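Side-chain contacts in protein-disulfide isomerase (Novosphingobium aromaticivorans, PDB 3GMF), which probably rearranges disulfide bonds in other proteins, as expected of a thioredoxin-superfamily protein: residues N57-D61 and P62-T66; R88-A91 and Q92-G95; A103-Q106 and R107-N110; R118-A121 and S122-F126. All coordinates share one frame; numbering follows the deposited sequence.

Contact 1 (N57-D61 and P62-T66)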
loop_
_atom_site.group_PDB
_atom_site.type_symbol
_atom_site.label_atom_id
_atom_site.label_comp_id
_atom_site.label_asym_id
_atom_site.label_seq_id
_atom_site.Cartn_x
_atom_site.Cartn_y
_atom_site.Cartn_z
ATOM N N ASN A 57 -4.888 0.421 1.194
ATOM C CA ASN A 57 -4.165 -0.805 0.867
ATOM C C ASN A 57 -5.100 -1.741 0.125
ATOM O O ASN A 57 -5.983 -2.378 0.710
ATOM C CB ASN A 57 -3.614 -1.472 2.123
ATOM C CG ASN A 57 -2.640 -0.591 2.864
ATOM O OD1 ASN A 57 -2.882 -0.195 4.006
ATOM N ND2 ASN A 57 -1.540 -0.279 2.228
ATOM N N PHE A 58 -4.899 -1.808 -1.181
ATOM C CA PHE A 58 -5.683 -2.699 -2.020
ATOM C C PHE A 58 -4.859 -3.981 -2.119
ATOM O O PHE A 58 -3.921 -4.066 -2.922
ATOM C CB PHE A 58 -5.879 -2.073 -3.392
ATOM C CG PHE A 58 -6.794 -2.852 -4.283
ATOM C CD1 PHE A 58 -8.167 -2.775 -4.120
ATOM C CD2 PHE A 58 -6.270 -3.682 -5.283
ATOM C CE1 PHE A 58 -9.019 -3.510 -4.946
ATOM C CE2 PHE A 58 -7.106 -4.415 -6.126
ATOM C CZ PHE A 58 -8.477 -4.328 -5.959
ATOM N N VAL A 59 -5.229 -4.980 -1.312
ATOM C CA VAL A 59 -4.360 -6.154 -1.149
ATOM C C VAL A 59 -4.689 -7.221 -2.189
ATOM O O VAL A 59 -5.808 -7.743 -2.196
ATOM C CB VAL A 59 -4.514 -6.734 0.266
ATOM C CG1 VAL A 59 -3.684 -8.017 0.391
ATOM C CG2 VAL A 59 -4.094 -5.699 1.338
ATOM N N ARG A 60 -3.725 -7.550 -3.052
ATOM C CA ARG A 60 -3.998 -8.378 -4.246
ATOM C C ARG A 60 -3.603 -9.847 -4.112
ATOM O O ARG A 60 -4.076 -10.698 -4.898
ATOM C CB ARG A 60 -3.278 -7.814 -5.482
ATOM C CG ARG A 60 -3.661 -6.350 -5.851
ATOM C CD ARG A 60 -2.995 -5.937 -7.144
ATOM N NE ARG A 60 -1.542 -6.145 -7.049
ATOM C CZ ARG A 60 -0.764 -6.466 -8.073
ATOM N NH1 ARG A 60 -1.295 -6.612 -9.282
ATOM N NH2 ARG A 60 0.546 -6.668 -7.879
ATOM N N ASP A 61 -2.691 -10.117 -3.172
ATOM C CA ASP A 61 -2.019 -11.439 -3.058
ATOM C C ASP A 61 -1.403 -11.553 -1.641
ATOM O O ASP A 61 -1.348 -10.568 -0.902
ATOM C CB ASP A 61 -0.988 -11.629 -4.204
ATOM C CG ASP A 61 0.154 -10.620 -4.140
ATOM O OD1 ASP A 61 0.889 -10.657 -3.141
ATOM O OD2 ASP A 61 0.293 -9.797 -5.079
ATOM N N PRO A 62 -1.003 -12.774 -1.224
ATOM C CA PRO A 62 -0.541 -12.933 0.153
ATOM C C PRO A 62 0.813 -12.257 0.442
ATOM O O PRO A 62 1.120 -12.030 1.606
ATOM C CB PRO A 62 -0.439 -14.463 0.330
ATOM C CG PRO A 62 -1.185 -15.033 -0.820
ATOM C CD PRO A 62 -1.038 -14.060 -1.945
ATOM N N ILE A 63 1.611 -11.992 -0.595
ATOM C CA ILE A 63 2.886 -11.252 -0.402
ATOM C C ILE A 63 2.586 -9.783 -0.039
ATOM O O ILE A 63 3.103 -9.236 0.952
ATOM C CB ILE A 63 3.769 -11.344 -1.641
ATOM C CG1 ILE A 63 4.112 -12.809 -1.920
ATOM C CG2 ILE A 63 5.129 -10.608 -1.422
ATOM C CD1 ILE A 63 4.556 -13.017 -3.359
ATOM N N ASP A 64 1.731 -9.173 -0.852
ATOM C CA ASP A 64 1.091 -7.868 -0.567
ATOM C C ASP A 64 0.503 -7.827 0.851
ATOM O O ASP A 64 0.777 -6.898 1.620
ATOM C CB ASP A 64 -0.019 -7.664 -1.607
ATOM C CG ASP A 64 -0.431 -6.204 -1.776
ATOM O OD1 ASP A 64 0.099 -5.299 -1.083
ATOM O OD2 ASP A 64 -1.314 -5.972 -2.636
ATOM N N MET A 65 -0.289 -8.852 1.188
ATOM C CA MET A 65 -0.902 -8.957 2.527
ATOM C C MET A 65 0.165 -8.904 3.621
ATOM O O MET A 65 -0.023 -8.236 4.632
ATOM C CB MET A 65 -1.738 -10.241 2.678
ATOM C CG MET A 65 -2.469 -10.299 4.044
ATOM S SD MET A 65 -3.659 -8.939 4.436
ATOM C CE MET A 65 -5.085 -9.658 3.610
ATOM N N THR A 66 1.262 -9.641 3.418
ATOM C CA THR A 66 2.346 -9.697 4.417
ATOM C C THR A 66 2.952 -8.306 4.632
ATOM O O THR A 66 3.135 -7.872 5.767
ATOM C CB THR A 66 3.426 -10.718 3.994
ATOM O OG1 THR A 66 2.827 -12.005 3.797
ATOM C CG2 THR A 66 4.553 -10.831 5.070
#
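Asp61 caps the first turn of helix 62-73 through its carboxylate, a local contact at the point where the loop leaving strand 51-57 enters that helix. Its OD1 accepts from Asp64 N at 2.9 Å in a nearly straight bond (170°), met on the syn side of the carboxylate and well out of its plane. The side chain can double back over the turn because CG stands between the backbone N and the carbonyl carbon (chi1 64°), while OD2 is kept for Thr26 OG1. Asp64 answers from inside the helix: with CG anti to its own N, it reaches back into the loop, and OD2 receives Arg60 N at 2.9 Å on the anti side. Because this return bond goes to the residue before the cap, the reciprocal pair of a capping box is not completed, and Asp61 N is buried without a partner. Ser24 OG also binds Asp64 OD2, and Tyr25 N binds OD1, so the loop holding these residues is tied to the helix start. On the apolar side, Val59 CG1 packs against Met65 CB at 3.7 Å, and the doubly bent methionine chain curls its CE to 3.9 Å from the same methyl. With an alanine in place of Asp61, Asp64 N and Thr26 OG1 would probably lose their acceptors and the first turn its cap. The side chain of Arg60 touches Cys27. The whole is an aspartate N-cap beside what appears to be a thioredoxin-type CxxC site.

Contact 2 (R88-A91 and Q92-G95)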
loop_
_atom_site.group_PDB
_atom_site.type_symbol
_atom_site.label_atom_id
_atom_site.label_comp_id
_atom_site.label_asym_id
_atom_site.label_seq_id
_atom_site.Cartn_x
_atom_site.Cartn_y
_atom_site.Cartn_z
ATOM N N ARG A 88 9.099 2.621 -2.608
ATOM C CA ARG A 88 10.324 3.111 -3.244
ATOM C C ARG A 88 11.394 2.036 -3.403
ATOM O O ARG A 88 12.096 2.007 -4.421
ATOM C CB ARG A 88 10.906 4.317 -2.483
ATOM C CG ARG A 88 10.112 5.583 -2.705
ATOM C CD ARG A 88 10.874 6.788 -2.138
ATOM N NE ARG A 88 10.354 8.043 -2.668
ATOM C CZ ARG A 88 10.846 8.661 -3.740
ATOM N NH1 ARG A 88 10.309 9.801 -4.154
ATOM N NH2 ARG A 88 11.873 8.143 -4.399
ATOM N N SER A 89 11.503 1.137 -2.432
ATOM C CA SER A 89 12.548 0.114 -2.476
ATOM C C SER A 89 12.040 -1.234 -2.988
ATOM O O SER A 89 12.687 -2.265 -2.768
ATOM C CB SER A 89 13.210 -0.056 -1.105
ATOM O OG SER A 89 12.355 -0.737 -0.208
ATOM N N GLN A 90 10.895 -1.226 -3.678
ATOM C CA GLN A 90 10.306 -2.468 -4.197
ATOM C C GLN A 90 11.287 -3.354 -4.958
ATOM O O GLN A 90 11.357 -4.554 -4.692
ATOM C CB GLN A 90 9.107 -2.179 -5.089
ATOM C CG GLN A 90 8.300 -3.428 -5.458
ATOM C CD GLN A 90 7.255 -3.109 -6.478
ATOM O OE1 GLN A 90 7.560 -2.940 -7.658
ATOM N NE2 GLN A 90 6.013 -2.965 -6.030
ATOM N N ALA A 91 12.055 -2.767 -5.879
ATOM C CA ALA A 91 13.019 -3.555 -6.671
ATOM C C ALA A 91 14.049 -4.285 -5.805
ATOM O O ALA A 91 14.509 -5.367 -6.171
ATOM C CB ALA A 91 13.700 -2.697 -7.726
ATOM N N GLN A 92 14.363 -3.721 -4.640
ATOM C CA GLN A 92 15.318 -4.324 -3.713
ATOM C C GLN A 92 14.776 -5.544 -2.970
ATOM O O GLN A 92 15.562 -6.433 -2.624
ATOM C CB GLN A 92 15.866 -3.312 -2.680
ATOM C CG GLN A 92 15.946 -1.830 -3.097
ATOM C CD GLN A 92 16.586 -1.583 -4.459
ATOM O OE1 GLN A 92 17.672 -2.087 -4.759
ATOM N NE2 GLN A 92 15.908 -0.785 -5.288
ATOM N N TRP A 93 13.464 -5.593 -2.695
ATOM C CA TRP A 93 12.922 -6.703 -1.906
ATOM C C TRP A 93 12.070 -7.699 -2.690
ATOM O O TRP A 93 11.863 -8.815 -2.228
ATOM C CB TRP A 93 12.156 -6.250 -0.631
ATOM C CG TRP A 93 10.917 -5.386 -0.891
ATOM C CD1 TRP A 93 10.852 -4.019 -0.830
ATOM C CD2 TRP A 93 9.595 -5.830 -1.251
ATOM N NE1 TRP A 93 9.575 -3.583 -1.111
ATOM C CE2 TRP A 93 8.790 -4.668 -1.399
ATOM C CE3 TRP A 93 9.016 -7.091 -1.475
ATOM C CZ2 TRP A 93 7.432 -4.729 -1.755
ATOM C CZ3 TRP A 93 7.665 -7.151 -1.834
ATOM C CH2 TRP A 93 6.892 -5.974 -1.969
ATOM N N ILE A 94 11.603 -7.316 -3.869
ATOM C CA ILE A 94 10.560 -8.155 -4.527
ATOM C C ILE A 94 11.145 -9.281 -5.402
ATOM O O ILE A 94 10.409 -10.078 -5.997
ATOM C CB ILE A 94 9.530 -7.281 -5.301
ATOM C CG1 ILE A 94 8.163 -7.978 -5.402
ATOM C CG2 ILE A 94 10.066 -6.888 -6.665
ATOM C CD1 ILE A 94 7.021 -7.076 -5.860
ATOM N N GLY A 95 12.478 -9.365 -5.460
ATOM C CA GLY A 95 13.151 -10.347 -6.317
ATOM C C GLY A 95 12.629 -11.776 -6.232
ATOM O O GLY A 95 12.486 -12.429 -7.275
#
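The indole of Trp93 carries on one face the carbonyl oxygen of Gln90, Gln90 O standing 3.8 Å above the plane toward the rim, with Ile94 CB on that same face. At the ring edge, in plane, lies Ser89 OG, though this contact belongs to one of two modelled serine conformers and is therefore doubtful. The indole also meets the rings of Phe86, Phe126 and Phe129 edge-to-face, and its NE1 donates to Phe86 O. The ring can fold back over the preceding turn because CG sits between the backbone N and the carbonyl carbon (chi1 62°), bringing NE1 to 3.4 Å from Gln90 CA. The Gln90 amide is nearly perpendicular to the indole, so the two do not stack; CG instead touches Trp93 CZ2 at 4.0 Å. Gln90 and Ile94 run side by side, CG of the first 3.9 Å from CD1 of the second, and the glutamine continues to Tyr25 O and Cys27 O through NE2. Gln90 O takes two backbone donors, Ile94 N at 2.9 Å along the C=O axis and Trp93 N from above the carbonyl plane. Replacing Trp93 with an alanine would probably open a gap among the three phenylalanines and leave Phe86 O without this donor. Bonds to both the third and the fourth residue mark a tight single turn, helix 90-93, within the helical insertion that, as in DsbA-like proteins, interrupts the thioredoxin fold.

Contact 3 (A103-Q106 and R107-N110)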
loop_
_atom_site.group_PDB
_atom_site.type_symbol
_atom_site.label_atom_id
_atom_site.label_comp_id
_atom_site.label_asym_id
_atom_site.label_seq_id
_atom_site.Cartn_x
_atom_site.Cartn_y
_atom_site.Cartn_z
ATOM N N ALA A 103 8.386 -25.142 -5.721
ATOM C CA ALA A 103 8.238 -25.643 -4.351
ATOM C C ALA A 103 8.193 -24.499 -3.330
ATOM O O ALA A 103 7.493 -24.578 -2.305
ATOM C CB ALA A 103 9.361 -26.616 -4.012
ATOM N N GLN A 104 8.899 -23.411 -3.629
ATOM C CA GLN A 104 8.834 -22.252 -2.748
ATOM C C GLN A 104 7.470 -21.597 -2.856
ATOM O O GLN A 104 6.847 -21.273 -1.832
ATOM C CB GLN A 104 9.939 -21.261 -3.041
ATOM C CG GLN A 104 11.317 -21.818 -2.711
ATOM C CD GLN A 104 12.416 -20.877 -3.076
ATOM O OE1 GLN A 104 12.594 -20.517 -4.254
ATOM N NE2 GLN A 104 13.191 -20.461 -2.071
ATOM N N ARG A 105 6.990 -21.453 -4.091
ATOM C CA ARG A 105 5.706 -20.769 -4.357
ATOM C C ARG A 105 4.533 -21.485 -3.723
ATOM O O ARG A 105 3.581 -20.848 -3.271
ATOM C CB ARG A 105 5.463 -20.672 -5.846
ATOM C CG ARG A 105 6.397 -19.748 -6.538
ATOM C CD ARG A 105 6.254 -19.875 -8.059
ATOM N NE ARG A 105 7.394 -19.207 -8.673
ATOM C CZ ARG A 105 7.545 -17.891 -8.777
ATOM N NH1 ARG A 105 6.613 -17.056 -8.316
ATOM N NH2 ARG A 105 8.667 -17.420 -9.302
ATOM N N GLN A 106 4.618 -22.812 -3.661
ATOM C CA GLN A 106 3.566 -23.651 -3.072
ATOM C C GLN A 106 3.223 -23.215 -1.646
ATOM O O GLN A 106 2.054 -23.237 -1.216
ATOM C CB GLN A 106 3.996 -25.127 -3.072
ATOM C CG GLN A 106 4.042 -25.795 -4.458
ATOM C CD GLN A 106 2.667 -25.981 -5.126
ATOM O OE1 GLN A 106 1.610 -25.868 -4.484
ATOM N NE2 GLN A 106 2.687 -26.285 -6.425
ATOM N N ARG A 107 4.249 -22.826 -0.911
ATOM C CA ARG A 107 4.076 -22.420 0.488
ATOM C C ARG A 107 3.376 -21.065 0.654
ATOM O O ARG A 107 2.856 -20.772 1.730
ATOM C CB ARG A 107 5.433 -22.393 1.185
ATOM C CG ARG A 107 6.109 -23.763 1.290
ATOM C CD ARG A 107 7.627 -23.693 1.090
ATOM N NE ARG A 107 8.346 -22.811 2.013
ATOM C CZ ARG A 107 8.795 -21.591 1.708
ATOM N NH1 ARG A 107 9.449 -20.880 2.630
ATOM N NH2 ARG A 107 8.569 -21.066 0.494
ATOM N N TRP A 108 3.351 -20.234 -0.394
ATOM C CA TRP A 108 2.690 -18.936 -0.270
ATOM C C TRP A 108 1.178 -19.052 -0.369
ATOM O O TRP A 108 0.460 -18.124 0.005
ATOM C CB TRP A 108 3.171 -17.943 -1.340
ATOM C CG TRP A 108 4.682 -17.818 -1.492
ATOM C CD1 TRP A 108 5.652 -18.123 -0.574
ATOM C CD2 TRP A 108 5.351 -17.290 -2.633
ATOM N NE1 TRP A 108 6.901 -17.840 -1.088
ATOM C CE2 TRP A 108 6.750 -17.327 -2.356
ATOM C CE3 TRP A 108 4.909 -16.805 -3.874
ATOM C CZ2 TRP A 108 7.701 -16.882 -3.270
ATOM C CZ3 TRP A 108 5.854 -16.362 -4.792
ATOM C CH2 TRP A 108 7.248 -16.420 -4.485
ATOM N N PHE A 109 0.699 -20.173 -0.915
ATOM C CA PHE A 109 -0.703 -20.232 -1.393
ATOM C C PHE A 109 -1.487 -21.368 -0.795
ATOM O O PHE A 109 -2.597 -21.663 -1.254
ATOM C CB PHE A 109 -0.787 -20.341 -2.932
ATOM C CG PHE A 109 -0.257 -19.146 -3.652
ATOM C CD1 PHE A 109 -0.929 -17.935 -3.628
ATOM C CD2 PHE A 109 0.937 -19.231 -4.346
ATOM C CE1 PHE A 109 -0.421 -16.819 -4.287
ATOM C CE2 PHE A 109 1.454 -18.135 -4.985
ATOM C CZ PHE A 109 0.777 -16.924 -4.971
ATOM N N ASN A 110 -0.904 -21.988 0.222
ATOM C CA ASN A 110 -1.403 -23.210 0.843
ATOM C C ASN A 110 -1.105 -23.198 2.330
ATOM O O ASN A 110 -0.149 -22.558 2.771
ATOM C CB ASN A 110 -0.750 -24.439 0.210
ATOM C CG ASN A 110 -1.250 -24.692 -1.184
ATOM O OD1 ASN A 110 -2.442 -24.964 -1.381
ATOM N ND2 ASN A 110 -0.360 -24.567 -2.174
#
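Gln106 to Phe109 trace a type I beta turn, while Trp108 N returns to Arg105 O at 3.0 Å and Arg107 N to Gln104 O at 3.2 Å, both donors lying above the carbonyl planes rather than on a lone pair. Gln104 O accepts a second time, from Arg107 NH2 at 2.9 Å, and lies close to the guanidinium plane. Bends at chi2 (142°) and chi3 (58°) turn the arginine chain back along the helix to make that bond, so one carbonyl oxygen holds both the backbone and the side chain of Arg107. The same oxygen hovers over one face of the Trp108 indole, toward the rim. Next to it, Arg105 CA stands over the six-membered ring, 4.0 Å from the centroid, in a CH-pi contact only 16° off the normal, and Arg105 CG touches CZ3 at 3.8 Å. The Arg105 guanidinium is steeply inclined to the indole, so it does not stack on it; NH2 is engaged by Leu97 O and Ser100 O. Farther on, Asn110 ND2 donates to Gln106 O at 2.9 Å, in the carbonyl plane and on a lone pair, and Phe109 brings CD2 to 3.3 Å from Arg105 O. This surface turn faces two helices: on helix 113-123, Asp123 OD2 takes a salt bridge from Arg107 NH2 and a hydrogen bond from Trp108 NE1, and the indole packs on Ile120, while Ile63 and Pro62 of helix 62-73 receive Trp108 and Phe109.

Contact 4 (R118-A121 and S122-F126)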
loop_
_atom_site.group_PDB
_atom_site.type_symbol
_atom_site.label_atom_id
_atom_site.label_comp_id
_atom_site.label_asym_id
_atom_site.label_seq_id
_atom_site.Cartn_x
_atom_site.Cartn_y
_atom_site.Cartn_z
ATOM N N ARG A 118 4.493 -16.542 7.456
ATOM C CA ARG A 118 5.840 -16.806 7.943
ATOM C C ARG A 118 6.775 -17.243 6.808
ATOM O O ARG A 118 7.909 -16.773 6.757
ATOM C CB ARG A 118 5.816 -17.837 9.069
ATOM C CG ARG A 118 5.441 -17.241 10.426
ATOM C CD ARG A 118 5.763 -18.216 11.569
ATOM N NE ARG A 118 4.631 -19.083 11.897
ATOM C CZ ARG A 118 4.488 -20.341 11.480
ATOM N NH1 ARG A 118 3.413 -21.033 11.840
ATOM N NH2 ARG A 118 5.409 -20.916 10.710
ATOM N N ALA A 119 6.282 -18.096 5.903
ATOM C CA ALA A 119 7.060 -18.578 4.743
ATOM C C ALA A 119 7.429 -17.428 3.821
ATOM O O ALA A 119 8.574 -17.311 3.352
ATOM C CB ALA A 119 6.278 -19.636 3.972
ATOM N N ILE A 120 6.449 -16.558 3.570
ATOM C CA ILE A 120 6.672 -15.396 2.727
ATOM C C ILE A 120 7.685 -14.434 3.361
ATOM O O ILE A 120 8.607 -13.952 2.686
ATOM C CB ILE A 120 5.342 -14.667 2.442
ATOM C CG1 ILE A 120 4.489 -15.524 1.509
ATOM C CG2 ILE A 120 5.591 -13.302 1.798
ATOM C CD1 ILE A 120 3.017 -15.008 1.356
ATOM N N ALA A 121 7.488 -14.140 4.640
ATOM C CA ALA A 121 8.382 -13.207 5.345
ATOM C C ALA A 121 9.821 -13.744 5.317
ATOM O O ALA A 121 10.781 -12.974 5.208
ATOM C CB ALA A 121 7.926 -12.996 6.739
ATOM N N SER A 122 9.950 -15.068 5.404
ATOM C CA SER A 122 11.249 -15.715 5.286
ATOM C C SER A 122 11.844 -15.577 3.883
ATOM O O SER A 122 12.963 -15.058 3.715
ATOM C CB SER A 122 11.161 -17.185 5.682
ATOM O OG SER A 122 12.459 -17.749 5.729
ATOM N N ASP A 123 11.090 -16.017 2.876
ATOM C CA ASP A 123 11.535 -15.956 1.481
ATOM C C ASP A 123 11.878 -14.557 1.001
ATOM O O ASP A 123 12.805 -14.390 0.204
ATOM C CB ASP A 123 10.490 -16.550 0.529
ATOM C CG ASP A 123 10.315 -18.050 0.688
ATOM O OD1 ASP A 123 11.103 -18.721 1.397
ATOM O OD2 ASP A 123 9.371 -18.572 0.075
ATOM N N PHE A 124 11.126 -13.554 1.467
ATOM C CA PHE A 124 11.318 -12.174 1.027
ATOM C C PHE A 124 12.230 -11.377 1.956
ATOM O O PHE A 124 12.475 -10.193 1.731
ATOM C CB PHE A 124 9.968 -11.480 0.793
ATOM C CG PHE A 124 9.282 -11.935 -0.467
ATOM C CD1 PHE A 124 9.430 -11.207 -1.640
ATOM C CD2 PHE A 124 8.516 -13.112 -0.481
ATOM C CE1 PHE A 124 8.809 -11.616 -2.834
ATOM C CE2 PHE A 124 7.909 -13.538 -1.649
ATOM C CZ PHE A 124 8.047 -12.787 -2.830
ATOM N N ARG A 125 12.755 -12.068 2.972
ATOM C CA ARG A 125 13.740 -11.496 3.896
ATOM C C ARG A 125 13.243 -10.245 4.623
ATOM O O ARG A 125 13.968 -9.248 4.769
ATOM C CB ARG A 125 15.075 -11.236 3.177
ATOM C CG ARG A 125 15.847 -12.505 2.813
ATOM C CD ARG A 125 17.041 -12.190 1.897
ATOM N NE ARG A 125 17.754 -10.965 2.283
ATOM C CZ ARG A 125 18.711 -10.887 3.210
ATOM N NH1 ARG A 125 19.105 -11.966 3.883
ATOM N NH2 ARG A 125 19.278 -9.715 3.472
ATOM N N PHE A 126 11.990 -10.304 5.076
ATOM C CA PHE A 126 11.374 -9.150 5.736
ATOM C C PHE A 126 11.897 -8.928 7.173
ATOM O O PHE A 126 11.842 -7.817 7.707
ATOM C CB PHE A 126 9.847 -9.298 5.707
ATOM C CG PHE A 126 9.243 -9.057 4.345
ATOM C CD1 PHE A 126 9.899 -8.272 3.394
ATOM C CD2 PHE A 126 7.984 -9.584 4.028
ATOM C CE1 PHE A 126 9.320 -8.020 2.125
ATOM C CE2 PHE A 126 7.398 -9.342 2.784
ATOM C CZ PHE A 126 8.071 -8.558 1.824
#
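Ile120 and Phe124, one helical turn apart, lie side by side and point the same way, the isoleucine CG2 resting 3.7 Å from CD2 of the phenylalanine. That methyl is anti to its backbone N, which directs it along the helix toward the ring. The phenylalanine turns its edge to the backbone: Ile120 O lies in the ring plane, 3.3 Å from Phe124 CD2, and also accepts Phe124 N at 2.8 Å. Phe126 approaches from another side. Its ring meets Ala121 CA and Ile120 CG2 obliquely, with CD2 3.9 Å from Ala121 CA, while Phe124 CB covers one of its faces. What swings Phe126 back is a Schellman motif: Arg125 adopts positive phi (58°), Phe126 N reaches Ala121 O at 2.9 Å, and Arg125 N donates to Ser122 O, closing helix 113-123 as the chain turns into helix 126-131. The alanine methyl group then sits 4.3 Å from Phe126 CB, a small apolar surface under the returning chain. Asp123 N makes a nearly straight bond to Ala119 O at 2.9 Å, and the aspartate's carboxyl carbon lies beside that same oxygen, while OD2 is taken up by Arg107 and Trp108. Arg125 leaves the turn with its CB pointing away and pairs through NH1 with Asp128 in a salt bridge. On the buried side, helix 62-73 meets the cluster, with Pro62 and Thr66 against Ile120, Ile63 against Phe124 and Val67 against Phe126.

Overall arrangement
Contacts 1 to 4 follow one another along the chain, in series. Contact 1 starts at the end of strand 51-57 of the central sheet and leads into helix 62-73; the other three lie in the helices and turns between that helix and strand 171-174. Contact 4 is the meeting point, with its centre 12 to 14 Å from each of the others and touching all three. Contact 1 touches contact 3 as well, whereas contact 2, about 20 Å between centres from contact 3, does not reach it. Phe124 of 118-126 is packed by residues from all three partners, so these local turns and helix ends pack against one another in the helical part beside the thioredoxin core.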